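Local coordinates for plasmin and fibronectin-binding protein A (Streptococcus pneumoniae, PDB 4MR0) that acts as a surface adhesin and invasin of pneumococcus, binding human fibronectin, plasmin, plasminogen and serum albumin, at residues T157-I163 / I180-I186; E162-L166 / T196-T200; A204-W208 / F315-N320; W208-I214 / G249-T255. One frame throughout, in Å; residues are numbered along the deposited sequence.

Interaction 1 of 4, residues T157-I163 / I180-I186. With MN (manganese (II) ion), chain F.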
loop_
_atom_site.group_PDB
_atom_site.type_symbol
_atom_site.label_atom_id
_atom_site.label_comp_id
_atom_site.label_asym_id
_atom_site.label_seq_id
_atom_site.Cartn_x
_atom_site.Cartn_y
_atom_site.Cartn_z
ATOM N N THR A 157 -13.885 -1.047 25.488
ATOM C CA THR A 157 -14.053 -1.698 24.195
ATOM C C THR A 157 -15.421 -1.285 23.678
ATOM O O THR A 157 -16.444 -1.589 24.285
ATOM C CB THR A 157 -13.970 -3.225 24.318
ATOM O OG1 THR A 157 -12.714 -3.578 24.903
ATOM C CG2 THR A 157 -14.070 -3.877 22.951
ATOM N N TYR A 158 -15.427 -0.578 22.555
ATOM C CA TYR A 158 -16.659 -0.077 21.971
ATOM C C TYR A 158 -17.119 -0.877 20.767
ATOM O O TYR A 158 -16.595 -0.724 19.668
ATOM C CB TYR A 158 -16.454 1.385 21.590
ATOM C CG TYR A 158 -16.006 2.220 22.767
ATOM C CD1 TYR A 158 -16.938 2.797 23.627
ATOM C CD2 TYR A 158 -14.651 2.383 23.054
ATOM C CE1 TYR A 158 -16.535 3.514 24.747
ATOM C CE2 TYR A 158 -14.233 3.098 24.177
ATOM C CZ TYR A 158 -15.183 3.660 25.017
ATOM O OH TYR A 158 -14.785 4.364 26.125
ATOM N N LEU A 159 -18.103 -1.739 20.986
ATOM C CA LEU A 159 -18.650 -2.564 19.922
ATOM C C LEU A 159 -19.585 -1.739 19.040
ATOM O O LEU A 159 -20.360 -0.927 19.549
ATOM C CB LEU A 159 -19.443 -3.729 20.525
ATOM C CG LEU A 159 -20.301 -4.557 19.565
ATOM C CD1 LEU A 159 -19.401 -5.402 18.674
ATOM C CD2 LEU A 159 -21.261 -5.447 20.359
ATOM N N VAL A 160 -19.493 -1.923 17.723
ATOM C CA VAL A 160 -20.400 -1.237 16.800
ATOM C C VAL A 160 -21.001 -2.277 15.866
ATOM O O VAL A 160 -20.288 -3.110 15.311
ATOM C CB VAL A 160 -19.704 -0.125 15.965
ATOM C CG1 VAL A 160 -19.234 0.988 16.891
ATOM C CG2 VAL A 160 -18.548 -0.698 15.145
ATOM N N LYS A 161 -22.318 -2.244 15.709
ATOM C CA LYS A 161 -22.983 -3.213 14.849
ATOM C C LYS A 161 -23.362 -2.656 13.482
ATOM O O LYS A 161 -23.986 -3.346 12.668
ATOM C CB LYS A 161 -24.215 -3.789 15.547
ATOM C CG LYS A 161 -23.870 -4.651 16.757
ATOM C CD LYS A 161 -25.026 -5.575 17.095
ATOM C CE LYS A 161 -24.731 -6.425 18.314
ATOM N NZ LYS A 161 -25.818 -7.429 18.524
ATOM N N GLU A 162 -22.986 -1.403 13.246
ATOM C CA GLU A 162 -23.215 -0.742 11.965
ATOM C C GLU A 162 -22.129 0.310 11.786
ATOM O O GLU A 162 -21.377 0.611 12.722
ATOM C CB GLU A 162 -24.602 -0.091 11.899
ATOM C CG GLU A 162 -25.576 -0.760 10.909
ATOM C CD GLU A 162 -25.273 -0.459 9.434
ATOM O OE1 GLU A 162 -24.290 0.254 9.135
ATOM O OE2 GLU A 162 -26.035 -0.935 8.564
ATOM N N ILE A 163 -22.059 0.859 10.579
ATOM C CA ILE A 163 -21.066 1.859 10.204
ATOM C C ILE A 163 -21.234 3.192 10.915
ATOM O O ILE A 163 -22.349 3.678 11.089
ATOM C CB ILE A 163 -21.124 2.119 8.673
ATOM C CG1 ILE A 163 -20.953 0.800 7.912
ATOM C CG2 ILE A 163 -20.053 3.124 8.261
ATOM C CD1 ILE A 163 -21.252 0.916 6.421
ATOM N N ILE A 180 -11.949 -0.008 19.462
ATOM C CA ILE A 180 -13.206 0.014 18.740
ATOM C C ILE A 180 -13.346 -1.382 18.147
ATOM O O ILE A 180 -12.501 -1.820 17.365
ATOM C CB ILE A 180 -13.187 1.113 17.658
ATOM C CG1 ILE A 180 -13.204 2.480 18.353
ATOM C CG2 ILE A 180 -14.386 0.969 16.728
ATOM C CD1 ILE A 180 -13.219 3.653 17.425
ATOM N N LEU A 181 -14.394 -2.098 18.550
ATOM C CA LEU A 181 -14.607 -3.463 18.076
ATOM C C LEU A 181 -15.596 -3.570 16.924
ATOM O O LEU A 181 -16.767 -3.209 17.055
ATOM C CB LEU A 181 -15.077 -4.347 19.239
ATOM C CG LEU A 181 -15.369 -5.819 18.931
ATOM C CD1 LEU A 181 -14.115 -6.512 18.410
ATOM C CD2 LEU A 181 -15.883 -6.505 20.200
ATOM N N ASN A 182 -15.129 -4.083 15.793
ATOM C CA ASN A 182 -15.999 -4.227 14.634
ATOM C C ASN A 182 -17.005 -5.367 14.771
ATOM O O ASN A 182 -16.639 -6.547 14.723
ATOM C CB ASN A 182 -15.174 -4.431 13.368
ATOM C CG ASN A 182 -16.044 -4.627 12.148
ATOM O OD1 ASN A 182 -17.199 -4.193 12.130
ATOM N ND2 ASN A 182 -15.496 -5.267 11.116
ATOM N N GLY A 183 -18.275 -5.004 14.932
ATOM C CA GLY A 183 -19.328 -5.996 15.062
ATOM C C GLY A 183 -20.285 -5.959 13.883
ATOM O O GLY A 183 -21.402 -6.472 13.960
ATOM N N ILE A 184 -19.848 -5.346 12.785
ATOM C CA ILE A 184 -20.671 -5.235 11.586
ATOM C C ILE A 184 -20.654 -6.572 10.845
ATOM O O ILE A 184 -19.682 -6.912 10.167
ATOM C CB ILE A 184 -20.138 -4.113 10.673
ATOM C CG1 ILE A 184 -19.929 -2.840 11.500
ATOM C CG2 ILE A 184 -21.130 -3.824 9.555
ATOM C CD1 ILE A 184 -19.125 -1.761 10.789
ATOM N N ASN A 185 -21.739 -7.329 10.989
ATOM C CA ASN A 185 -21.862 -8.643 10.369
ATOM C C ASN A 185 -23.164 -8.692 9.575
ATOM O O ASN A 185 -24.149 -9.302 9.998
ATOM C CB ASN A 185 -21.840 -9.713 11.472
ATOM C CG ASN A 185 -21.999 -11.121 10.936
ATOM O OD1 ASN A 185 -21.289 -11.537 10.017
ATOM N ND2 ASN A 185 -22.932 -11.870 11.518
ATOM N N ILE A 186 -23.143 -8.048 8.409
ATOM C CA ILE A 186 -24.308 -7.945 7.541
ATOM C C ILE A 186 -24.048 -8.556 6.161
ATOM O O ILE A 186 -23.023 -8.297 5.528
ATOM C CB ILE A 186 -24.709 -6.454 7.394
ATOM C CG1 ILE A 186 -24.944 -5.852 8.784
ATOM C CG2 ILE A 186 -25.961 -6.312 6.557
ATOM C CD1 ILE A 186 -25.144 -4.346 8.787
HETATM MN MN MN F . -26.315 -0.638 6.415
HETATM O O HOH W 1 -23.991 -6.311 12.673
HETATM O O HOH W 2 -24.903 1.256 6.736
HETATM O O HOH W 3 -27.885 -2.435 6.426
HETATM O O HOH W 4 -27.902 0.848 7.061
#
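Leu159 and Leu181 pair in parallel register between strands 157-160 and 180-182, successive rungs of the right-handed parallel beta-helix expected of a pectate lyase-like chain. The short strand axes come within 4.5 Å at 32°, and the backbone bonds run alternately from Leu181 N to Tyr158 O, from Val160 N to Leu181 O and from Gly183 N to Val160 O. Leu159 carries the side-chain contact on the face it shares with Leu181. From CB, CG lies anti to the backbone N (chi1 169°), and chi2 of 71° then turns CD1 toward the other strand; there CD1 meets Leu181 CD2 at 4.0 Å and Gly183 CA at 3.7 Å. Beyond the strands Ile184 CD1 packs against the Glu162 backbone, 3.8 Å from Glu162 C. Asn182 OD1 accepts from Ile184 N, closing an Asx turn, while its ND2 bonds to Ser191 OG. Glu162 OE1 accepts from Ile163 N on its anti side and from a manganese-bound water, while OE2 binds manganese at 2.2 Å and lies 3.5 Å from Ile186 CD1.

Interaction 2 of 4, residues E162-L166 / T196-T200. With MN (manganese (II) ion), chain F.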
loop_
_atom_site.group_PDB
_atom_site.type_symbol
_atom_site.label_atom_id
_atom_site.label_comp_id
_atom_site.label_asym_id
_atom_site.label_seq_id
_atom_site.Cartn_x
_atom_site.Cartn_y
_atom_site.Cartn_z
ATOM N N GLU A 162 -22.986 -1.403 13.246
ATOM C CA GLU A 162 -23.215 -0.742 11.965
ATOM C C GLU A 162 -22.129 0.310 11.786
ATOM O O GLU A 162 -21.377 0.611 12.722
ATOM C CB GLU A 162 -24.602 -0.091 11.899
ATOM C CG GLU A 162 -25.576 -0.760 10.909
ATOM C CD GLU A 162 -25.273 -0.459 9.434
ATOM O OE1 GLU A 162 -24.290 0.254 9.135
ATOM O OE2 GLU A 162 -26.035 -0.935 8.564
ATOM N N ILE A 163 -22.059 0.859 10.579
ATOM C CA ILE A 163 -21.066 1.859 10.204
ATOM C C ILE A 163 -21.234 3.192 10.915
ATOM O O ILE A 163 -22.349 3.678 11.089
ATOM C CB ILE A 163 -21.124 2.119 8.673
ATOM C CG1 ILE A 163 -20.953 0.800 7.912
ATOM C CG2 ILE A 163 -20.053 3.124 8.261
ATOM C CD1 ILE A 163 -21.252 0.916 6.421
ATOM N N VAL A 164 -20.107 3.768 11.325
ATOM C CA VAL A 164 -20.065 5.069 11.981
ATOM C C VAL A 164 -19.645 6.065 10.900
ATOM O O VAL A 164 -18.738 5.784 10.111
ATOM C CB VAL A 164 -19.012 5.086 13.114
ATOM C CG1 VAL A 164 -18.893 6.491 13.698
ATOM C CG2 VAL A 164 -19.395 4.077 14.194
ATOM N N PHE A 165 -20.295 7.220 10.857
ATOM C CA PHE A 165 -19.977 8.213 9.845
ATOM C C PHE A 165 -19.266 9.435 10.396
ATOM O O PHE A 165 -19.807 10.159 11.235
ATOM C CB PHE A 165 -21.262 8.620 9.125
ATOM C CG PHE A 165 -22.008 7.452 8.557
ATOM C CD1 PHE A 165 -21.517 6.774 7.447
ATOM C CD2 PHE A 165 -23.170 6.984 9.172
ATOM C CE1 PHE A 165 -22.161 5.640 6.962
ATOM C CE2 PHE A 165 -23.824 5.848 8.694
ATOM C CZ PHE A 165 -23.317 5.176 7.584
ATOM N N LEU A 166 -18.041 9.648 9.928
ATOM C CA LEU A 166 -17.252 10.788 10.354
ATOM C C LEU A 166 -17.860 12.007 9.679
ATOM O O LEU A 166 -18.445 11.894 8.600
ATOM C CB LEU A 166 -15.797 10.609 9.919
ATOM C CG LEU A 166 -15.131 9.343 10.478
ATOM C CD1 LEU A 166 -13.734 9.199 9.896
ATOM C CD2 LEU A 166 -15.081 9.412 12.006
ATOM N N THR A 196 -16.722 8.414 5.503
ATOM C CA THR A 196 -16.891 9.865 5.450
ATOM C C THR A 196 -18.111 10.256 4.623
ATOM O O THR A 196 -18.276 11.413 4.230
ATOM C CB THR A 196 -15.656 10.554 4.850
ATOM O OG1 THR A 196 -15.472 10.113 3.501
ATOM C CG2 THR A 196 -14.413 10.233 5.669
ATOM N N GLY A 197 -18.967 9.279 4.366
ATOM C CA GLY A 197 -20.181 9.519 3.611
ATOM C C GLY A 197 -21.199 8.473 4.015
ATOM O O GLY A 197 -20.834 7.435 4.564
ATOM N N LEU A 198 -22.473 8.728 3.738
ATOM C CA LEU A 198 -23.524 7.792 4.119
ATOM C C LEU A 198 -23.590 6.513 3.294
ATOM O O LEU A 198 -23.268 6.494 2.105
ATOM C CB LEU A 198 -24.889 8.484 4.060
ATOM C CG LEU A 198 -25.124 9.640 5.037
ATOM C CD1 LEU A 198 -26.544 10.172 4.855
ATOM C CD2 LEU A 198 -24.916 9.159 6.472
ATOM N N PHE A 199 -24.005 5.443 3.959
ATOM C CA PHE A 199 -24.194 4.149 3.323
ATOM C C PHE A 199 -25.294 3.436 4.104
ATOM O O PHE A 199 -25.301 3.457 5.335
ATOM C CB PHE A 199 -22.909 3.311 3.345
ATOM C CG PHE A 199 -23.040 2.002 2.609
ATOM C CD1 PHE A 199 -23.644 0.900 3.217
ATOM C CD2 PHE A 199 -22.631 1.894 1.281
ATOM C CE1 PHE A 199 -23.841 -0.287 2.515
ATOM C CE2 PHE A 199 -22.824 0.709 0.566
ATOM C CZ PHE A 199 -23.433 -0.383 1.183
ATOM N N THR A 200 -26.229 2.827 3.385
ATOM C CA THR A 200 -27.330 2.100 4.009
ATOM C C THR A 200 -27.273 0.649 3.544
ATOM O O THR A 200 -26.846 -0.236 4.281
ATOM C CB THR A 200 -28.694 2.712 3.618
ATOM O OG1 THR A 200 -28.760 2.880 2.195
ATOM C CG2 THR A 200 -28.880 4.064 4.286
HETATM MN MN MN F . -26.315 -0.638 6.415
HETATM O O HOH W 2 -24.903 1.256 6.736
HETATM O O HOH W 3 -27.885 -2.435 6.426
HETATM O O HOH W 4 -27.902 0.848 7.061
#
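The Phe165 ring makes most of the contact with residues 197-199. Leu198 CD2 sits over one face of the Phe165 ring in a CH-pi contact, 4.0 Å from the centroid and 14° off the normal, and the two side chains cross at about a right angle. The same ring runs close to the opposing backbone: Phe165 CD1 lies 3.0 Å from Gly197 O, and Phe165 CZ lies 3.5 Å from Phe199 O. Gly197 O is buried here without a hydrogen-bonding partner in the model. Apolar contact continues at Ile163, whose CD1 reaches Phe199 CD1 at 4.0 Å; with chi1 at -176° the Phe199 ring swings to Ile163, and it also meets His189 edge-to-face. In the parallel beta-helix, this joins the short strand 164-165 to the loop that follows strand 194-195, its neighbour in the next coil. No direct hydrogen bond links residues 162-166 to 196-200, so the polar connection is made by metal and water. The manganese held by Glu162 also takes Thr200 O, at 2.2 Å, with His189 and three waters as the remaining ligands. One of those waters donates both to Glu162 OE1 and to Phe199 O, the latter at 2.6 Å.

Interaction 3 of 4, residues A204-W208 / F315-N320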
loop_
_atom_site.group_PDB
_atom_site.type_symbol
_atom_site.label_atom_id
_atom_site.label_comp_id
_atom_site.label_asym_id
_atom_site.label_seq_id
_atom_site.Cartn_x
_atom_site.Cartn_y
_atom_site.Cartn_z
ATOM N N ALA A 204 -28.789 1.232 -2.798
ATOM C CA ALA A 204 -29.304 2.499 -2.280
ATOM C C ALA A 204 -28.177 3.506 -2.046
ATOM O O ALA A 204 -28.349 4.472 -1.295
ATOM C CB ALA A 204 -30.055 2.262 -0.981
ATOM N N GLN A 205 -27.027 3.287 -2.679
ATOM C CA GLN A 205 -25.902 4.206 -2.513
ATOM C C GLN A 205 -26.295 5.618 -2.909
ATOM O O GLN A 205 -27.181 5.819 -3.735
ATOM C CB GLN A 205 -24.696 3.768 -3.352
ATOM C CG GLN A 205 -23.907 2.607 -2.763
ATOM C CD GLN A 205 -24.443 1.258 -3.197
ATOM O OE1 GLN A 205 -25.646 1.100 -3.451
ATOM N NE2 GLN A 205 -23.556 0.272 -3.274
ATOM N N VAL A 206 -25.635 6.598 -2.302
ATOM C CA VAL A 206 -25.895 7.996 -2.607
ATOM C C VAL A 206 -24.571 8.658 -2.955
ATOM O O VAL A 206 -23.496 8.105 -2.691
ATOM C CB VAL A 206 -26.518 8.746 -1.399
ATOM C CG1 VAL A 206 -27.902 8.181 -1.079
ATOM C CG2 VAL A 206 -25.603 8.633 -0.186
ATOM N N GLU A 207 -24.646 9.839 -3.556
ATOM C CA GLU A 207 -23.451 10.590 -3.913
ATOM C C GLU A 207 -22.860 11.155 -2.619
ATOM O O GLU A 207 -23.595 11.657 -1.768
ATOM C CB GLU A 207 -23.831 11.738 -4.851
ATOM C CG GLU A 207 -22.663 12.559 -5.358
ATOM C CD GLU A 207 -21.962 11.933 -6.555
ATOM O OE1 GLU A 207 -22.385 10.848 -7.008
ATOM O OE2 GLU A 207 -20.985 12.535 -7.045
ATOM N N TRP A 208 -21.544 11.054 -2.453
ATOM C CA TRP A 208 -20.895 11.594 -1.258
ATOM C C TRP A 208 -20.436 13.022 -1.541
ATOM O O TRP A 208 -19.669 13.257 -2.469
ATOM C CB TRP A 208 -19.671 10.747 -0.861
ATOM C CG TRP A 208 -20.002 9.474 -0.129
ATOM C CD1 TRP A 208 -21.214 8.849 -0.080
ATOM C CD2 TRP A 208 -19.086 8.636 0.601
ATOM N NE1 TRP A 208 -21.116 7.675 0.639
ATOM C CE2 TRP A 208 -19.833 7.526 1.073
ATOM C CE3 TRP A 208 -17.729 8.733 0.923
ATOM C CZ2 TRP A 208 -19.243 6.496 1.822
ATOM C CZ3 TRP A 208 -17.143 7.705 1.674
ATOM C CH2 TRP A 208 -17.907 6.610 2.122
ATOM N N PHE A 315 -14.643 1.983 -5.213
ATOM C CA PHE A 315 -15.232 2.560 -4.005
ATOM C C PHE A 315 -16.754 2.405 -4.122
ATOM O O PHE A 315 -17.480 3.375 -4.336
ATOM C CB PHE A 315 -14.832 4.044 -3.905
ATOM C CG PHE A 315 -14.853 4.594 -2.508
ATOM C CD1 PHE A 315 -13.829 4.291 -1.609
ATOM C CD2 PHE A 315 -15.903 5.400 -2.082
ATOM C CE1 PHE A 315 -13.854 4.791 -0.307
ATOM C CE2 PHE A 315 -15.940 5.903 -0.785
ATOM C CZ PHE A 315 -14.910 5.593 0.109
ATOM N N PRO A 316 -17.249 1.167 -3.977
ATOM C CA PRO A 316 -18.672 0.819 -4.069
ATOM C C PRO A 316 -19.589 1.343 -2.970
ATOM O O PRO A 316 -20.782 1.032 -2.960
ATOM C CB PRO A 316 -18.640 -0.708 -4.118
ATOM C CG PRO A 316 -17.487 -1.032 -3.222
ATOM C CD PRO A 316 -16.437 -0.021 -3.646
ATOM N N TYR A 317 -19.049 2.159 -2.073
ATOM C CA TYR A 317 -19.820 2.704 -0.961
ATOM C C TYR A 317 -20.602 3.959 -1.316
ATOM O O TYR A 317 -21.446 4.406 -0.541
ATOM C CB TYR A 317 -18.874 2.999 0.205
ATOM C CG TYR A 317 -17.825 1.924 0.340
ATOM C CD1 TYR A 317 -18.182 0.621 0.683
ATOM C CD2 TYR A 317 -16.488 2.185 0.029
ATOM C CE1 TYR A 317 -17.240 -0.404 0.704
ATOM C CE2 TYR A 317 -15.537 1.172 0.045
ATOM C CZ TYR A 317 -15.923 -0.122 0.381
ATOM O OH TYR A 317 -15.005 -1.140 0.366
ATOM N N ALA A 318 -20.318 4.524 -2.486
ATOM C CA ALA A 318 -20.994 5.732 -2.928
ATOM C C ALA A 318 -21.238 5.704 -4.436
ATOM O O ALA A 318 -20.773 4.795 -5.134
ATOM C CB ALA A 318 -20.165 6.959 -2.553
ATOM N N LEU A 319 -21.969 6.700 -4.924
ATOM C CA LEU A 319 -22.285 6.805 -6.342
ATOM C C LEU A 319 -21.224 7.533 -7.163
ATOM O O LEU A 319 -21.220 7.427 -8.389
ATOM C CB LEU A 319 -23.628 7.517 -6.538
ATOM C CG LEU A 319 -24.889 6.763 -6.126
ATOM C CD1 LEU A 319 -26.087 7.663 -6.370
ATOM C CD2 LEU A 319 -25.010 5.456 -6.914
ATOM N N ASN A 320 -20.337 8.271 -6.498
ATOM C CA ASN A 320 -19.284 9.017 -7.194
ATOM C C ASN A 320 -18.581 8.108 -8.190
ATOM O O ASN A 320 -18.033 7.076 -7.814
ATOM C CB ASN A 320 -18.270 9.574 -6.193
ATOM C CG ASN A 320 -18.912 10.480 -5.159
ATOM O OD1 ASN A 320 -18.490 11.622 -4.962
ATOM N ND2 ASN A 320 -19.936 9.971 -4.487
HETATM O O HOH W 5 -24.001 5.312 -0.263
#
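Two loops of the beta-helix, one leading into strand 211-217 and the other following strand 306-308, meet where Trp208 rests on the type I beta turn Phe315-Ala318. Ala318 CB lies over the five-membered ring of Trp208, 3.3 Å from its centroid and 12° off the normal, a close CH-pi contact. Phe315 presents its edge to the six-membered ring in an offset edge-to-face pair, with centroids 5.1 Å apart and planes at 88°. Phe315 CE2 does the touching, 3.3 Å from Trp208 CZ3. The indole is also held from outside by a hydrogen bond from its NE1 to Leu198 O. Toward the start of 204-208, the bend of the Gln205 chain at chi2 (88°) carries its amide to the turn, where NE2 donates to Pro316 O at 2.9 Å, with the acceptor near the amide plane. Gln205 OE1 accepts from Gly203 N, and NE2 also bonds Asp202 OD1. Leu319 N bonds to Val206 O at 3.0 Å, while Leu319 CD1 packs 3.4 Å from Gln205 O. A water bridges Val206 N to Tyr317 O, accepting from the first and donating to the second. Such loops, linking strands of successive coils and packing together on the flank, belong to the pectate lyase-like parallel beta-helix.

Interaction 4 of 4, residues W208-I214 / G249-T255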
loop_
_atom_site.group_PDB
_atom_site.type_symbol
_atom_site.label_atom_id
_atom_site.label_comp_id
_atom_site.label_asym_id
_atom_site.label_seq_id
_atom_site.Cartn_x
_atom_site.Cartn_y
_atom_site.Cartn_z
ATOM N N TRP A 208 -21.544 11.054 -2.453
ATOM C CA TRP A 208 -20.895 11.594 -1.258
ATOM C C TRP A 208 -20.436 13.022 -1.541
ATOM O O TRP A 208 -19.669 13.257 -2.469
ATOM C CB TRP A 208 -19.671 10.747 -0.861
ATOM C CG TRP A 208 -20.002 9.474 -0.129
ATOM C CD1 TRP A 208 -21.214 8.849 -0.080
ATOM C CD2 TRP A 208 -19.086 8.636 0.601
ATOM N NE1 TRP A 208 -21.116 7.675 0.639
ATOM C CE2 TRP A 208 -19.833 7.526 1.073
ATOM C CE3 TRP A 208 -17.729 8.733 0.923
ATOM C CZ2 TRP A 208 -19.243 6.496 1.822
ATOM C CZ3 TRP A 208 -17.143 7.705 1.674
ATOM C CH2 TRP A 208 -17.907 6.610 2.122
ATOM N N GLY A 209 -20.915 13.976 -0.750
ATOM C CA GLY A 209 -20.492 15.350 -0.949
ATOM C C GLY A 209 -19.120 15.514 -0.321
ATOM O O GLY A 209 -18.658 14.606 0.374
ATOM N N PRO A 210 -18.435 16.643 -0.546
ATOM C CA PRO A 210 -17.111 16.854 0.039
ATOM C C PRO A 210 -17.152 17.037 1.558
ATOM O O PRO A 210 -18.088 17.624 2.099
ATOM C CB PRO A 210 -16.608 18.107 -0.685
ATOM C CG PRO A 210 -17.871 18.861 -0.954
ATOM C CD PRO A 210 -18.807 17.769 -1.423
ATOM N N THR A 211 -16.137 16.511 2.236
ATOM C CA THR A 211 -16.018 16.634 3.682
ATOM C C THR A 211 -14.590 17.085 3.925
ATOM O O THR A 211 -13.742 16.990 3.029
ATOM C CB THR A 211 -16.252 15.295 4.413
ATOM O OG1 THR A 211 -15.400 14.286 3.855
ATOM C CG2 THR A 211 -17.711 14.872 4.301
ATOM N N GLU A 212 -14.305 17.577 5.122
ATOM C CA GLU A 212 -12.958 18.048 5.387
ATOM C C GLU A 212 -12.675 18.291 6.861
ATOM O O GLU A 212 -13.587 18.362 7.690
ATOM C CB GLU A 212 -12.707 19.347 4.617
ATOM C CG GLU A 212 -13.470 20.541 5.164
ATOM C CD GLU A 212 -13.229 21.805 4.359
ATOM O OE1 GLU A 212 -13.950 22.031 3.362
ATOM O OE2 GLU A 212 -12.305 22.570 4.715
ATOM N N ASP A 213 -11.386 18.411 7.164
ATOM C CA ASP A 213 -10.921 18.682 8.514
ATOM C C ASP A 213 -11.402 17.623 9.501
ATOM O O ASP A 213 -12.169 17.910 10.424
ATOM C CB ASP A 213 -11.397 20.077 8.928
ATOM C CG ASP A 213 -10.817 20.523 10.249
ATOM O OD1 ASP A 213 -9.652 20.161 10.545
ATOM O OD2 ASP A 213 -11.527 21.247 10.979
ATOM N N ILE A 214 -10.952 16.393 9.285
ATOM C CA ILE A 214 -11.320 15.276 10.145
ATOM C C ILE A 214 -10.041 14.644 10.683
ATOM O O ILE A 214 -9.096 14.420 9.929
ATOM C CB ILE A 214 -12.100 14.197 9.350
ATOM C CG1 ILE A 214 -13.390 14.797 8.785
ATOM C CG2 ILE A 214 -12.429 13.016 10.250
ATOM C CD1 ILE A 214 -14.091 13.909 7.776
ATOM N N GLY A 249 -13.647 8.896 1.373
ATOM C CA GLY A 249 -13.918 9.277 -0.001
ATOM C C GLY A 249 -14.342 10.721 -0.161
ATOM O O GLY A 249 -15.112 11.243 0.646
ATOM N N ASN A 250 -13.836 11.363 -1.211
ATOM C CA ASN A 250 -14.157 12.756 -1.499
ATOM C C ASN A 250 -13.894 13.628 -0.274
ATOM O O ASN A 250 -14.618 14.592 -0.018
ATOM C CB ASN A 250 -15.635 12.881 -1.918
ATOM C CG ASN A 250 -15.902 14.110 -2.789
ATOM O OD1 ASN A 250 -17.061 14.497 -3.010
ATOM N ND2 ASN A 250 -14.839 14.718 -3.290
ATOM N N SER A 251 -12.842 13.303 0.471
ATOM C CA SER A 251 -12.522 14.062 1.672
ATOM C C SER A 251 -11.290 14.954 1.514
ATOM O O SER A 251 -10.520 14.819 0.555
ATOM C CB SER A 251 -12.329 13.103 2.849
ATOM O OG SER A 251 -12.661 13.732 4.073
ATOM N N ASN A 252 -11.110 15.862 2.472
ATOM C CA ASN A 252 -9.996 16.808 2.458
ATOM C C ASN A 252 -9.424 16.998 3.862
ATOM O O ASN A 252 -10.175 17.106 4.830
ATOM C CB ASN A 252 -10.486 18.164 1.956
ATOM C CG ASN A 252 -11.162 18.082 0.604
ATOM O OD1 ASN A 252 -10.494 18.025 -0.432
ATOM N ND2 ASN A 252 -12.502 18.071 0.603
ATOM N N ASN A 253 -8.100 17.050 3.965
ATOM C CA ASN A 253 -7.444 17.261 5.249
ATOM C C ASN A 253 -7.903 16.255 6.293
ATOM O O ASN A 253 -8.586 16.599 7.259
ATOM C CB ASN A 253 -7.714 18.689 5.737
ATOM C CG ASN A 253 -7.072 19.734 4.848
ATOM O OD1 ASN A 253 -7.727 20.674 4.391
ATOM N ND2 ASN A 253 -5.777 19.580 4.604
ATOM N N VAL A 254 -7.528 15.001 6.082
ATOM C CA VAL A 254 -7.879 13.928 7.003
ATOM C C VAL A 254 -6.590 13.436 7.636
ATOM O O VAL A 254 -5.607 13.180 6.934
ATOM C CB VAL A 254 -8.557 12.758 6.262
ATOM C CG1 VAL A 254 -8.909 11.647 7.244
ATOM C CG2 VAL A 254 -9.810 13.255 5.551
ATOM N N THR A 255 -6.592 13.309 8.958
ATOM C CA THR A 255 -5.404 12.855 9.674
ATOM C C THR A 255 -5.702 11.659 10.564
ATOM O O THR A 255 -6.572 11.733 11.427
ATOM C CB THR A 255 -4.828 13.977 10.570
ATOM O OG1 THR A 255 -4.458 15.094 9.755
ATOM C CG2 THR A 255 -3.590 13.483 11.325
HETATM O O HOH W 6 -16.682 12.874 1.986
HETATM O O HOH W 7 -10.131 21.503 5.914
#
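Thr211-Ile214 runs parallel to Ser251-Val254, loosely bonded at first and regular from the corner at Asn253 onward, where Ile214 N donates to Asn253 O and Thr255 N to Ile214 O at 2.9 Å. Between these regions Asp213 N bonds to Asn252 O. On one face the hydroxyls Thr211 OG1 and Ser251 OG share a hydrogen bond of 2.8 Å. Thr211 OG1 stands between its backbone N and carbonyl carbon (chi1 53°), facing Ser251 and also meeting a water close to Gly249 O and Gly209 O. Ile214 CD1 approaches Ser251 OG to 4.0 Å on this face. On the opposite face, with Glu212, Asn252 ND2 donates to Thr211 O at 2.9 Å, the acceptor tilted 24° from the amide plane, and adds a side-chain grip where the backbone bond from Asn252 N to that oxygen is weak. Glu212 CB packs on Asn252 CB at 3.7 Å, and a water donates to both Glu212 OE2 and Asn253 OD1. Trp208 turns its ring edge to Gly249, with CE3 3.6 Å from Gly249 O. His169, just before strand 170-174, bonds Asp213 OD2 through ND1. Strand 211-217 thus lies in the parallel beta-helix between 170-174 and strands 243-252 and 254-257, which pair onward with 270-273 and 278-289.

In the fold
Interactions 1 and 2 share Glu162 and Ile163, have centres 12 Å apart and meet at one manganese site: Glu162 serves both, Thr200 enters through interaction 2, and His189 completes the protein ligands. Interaction 3 lies next along the helix, its centre 11 Å from that of interaction 2. They touch through the probable hydrogen bond of Trp208 NE1 with Leu198 O, 2.9 Å, and through Gly197 CA packed 3.2 Å from Trp208 CE2. Trp208 is shared with interaction 4, centre 15 Å from that of interaction 3, whose Gly249 N lies 3.1 Å from Thr196 OG1 of interaction 2. The side chain of Phe315 in interaction 3 is about 5 Å from a second bound manganese, placing interactions 1 to 3 near two metal sites.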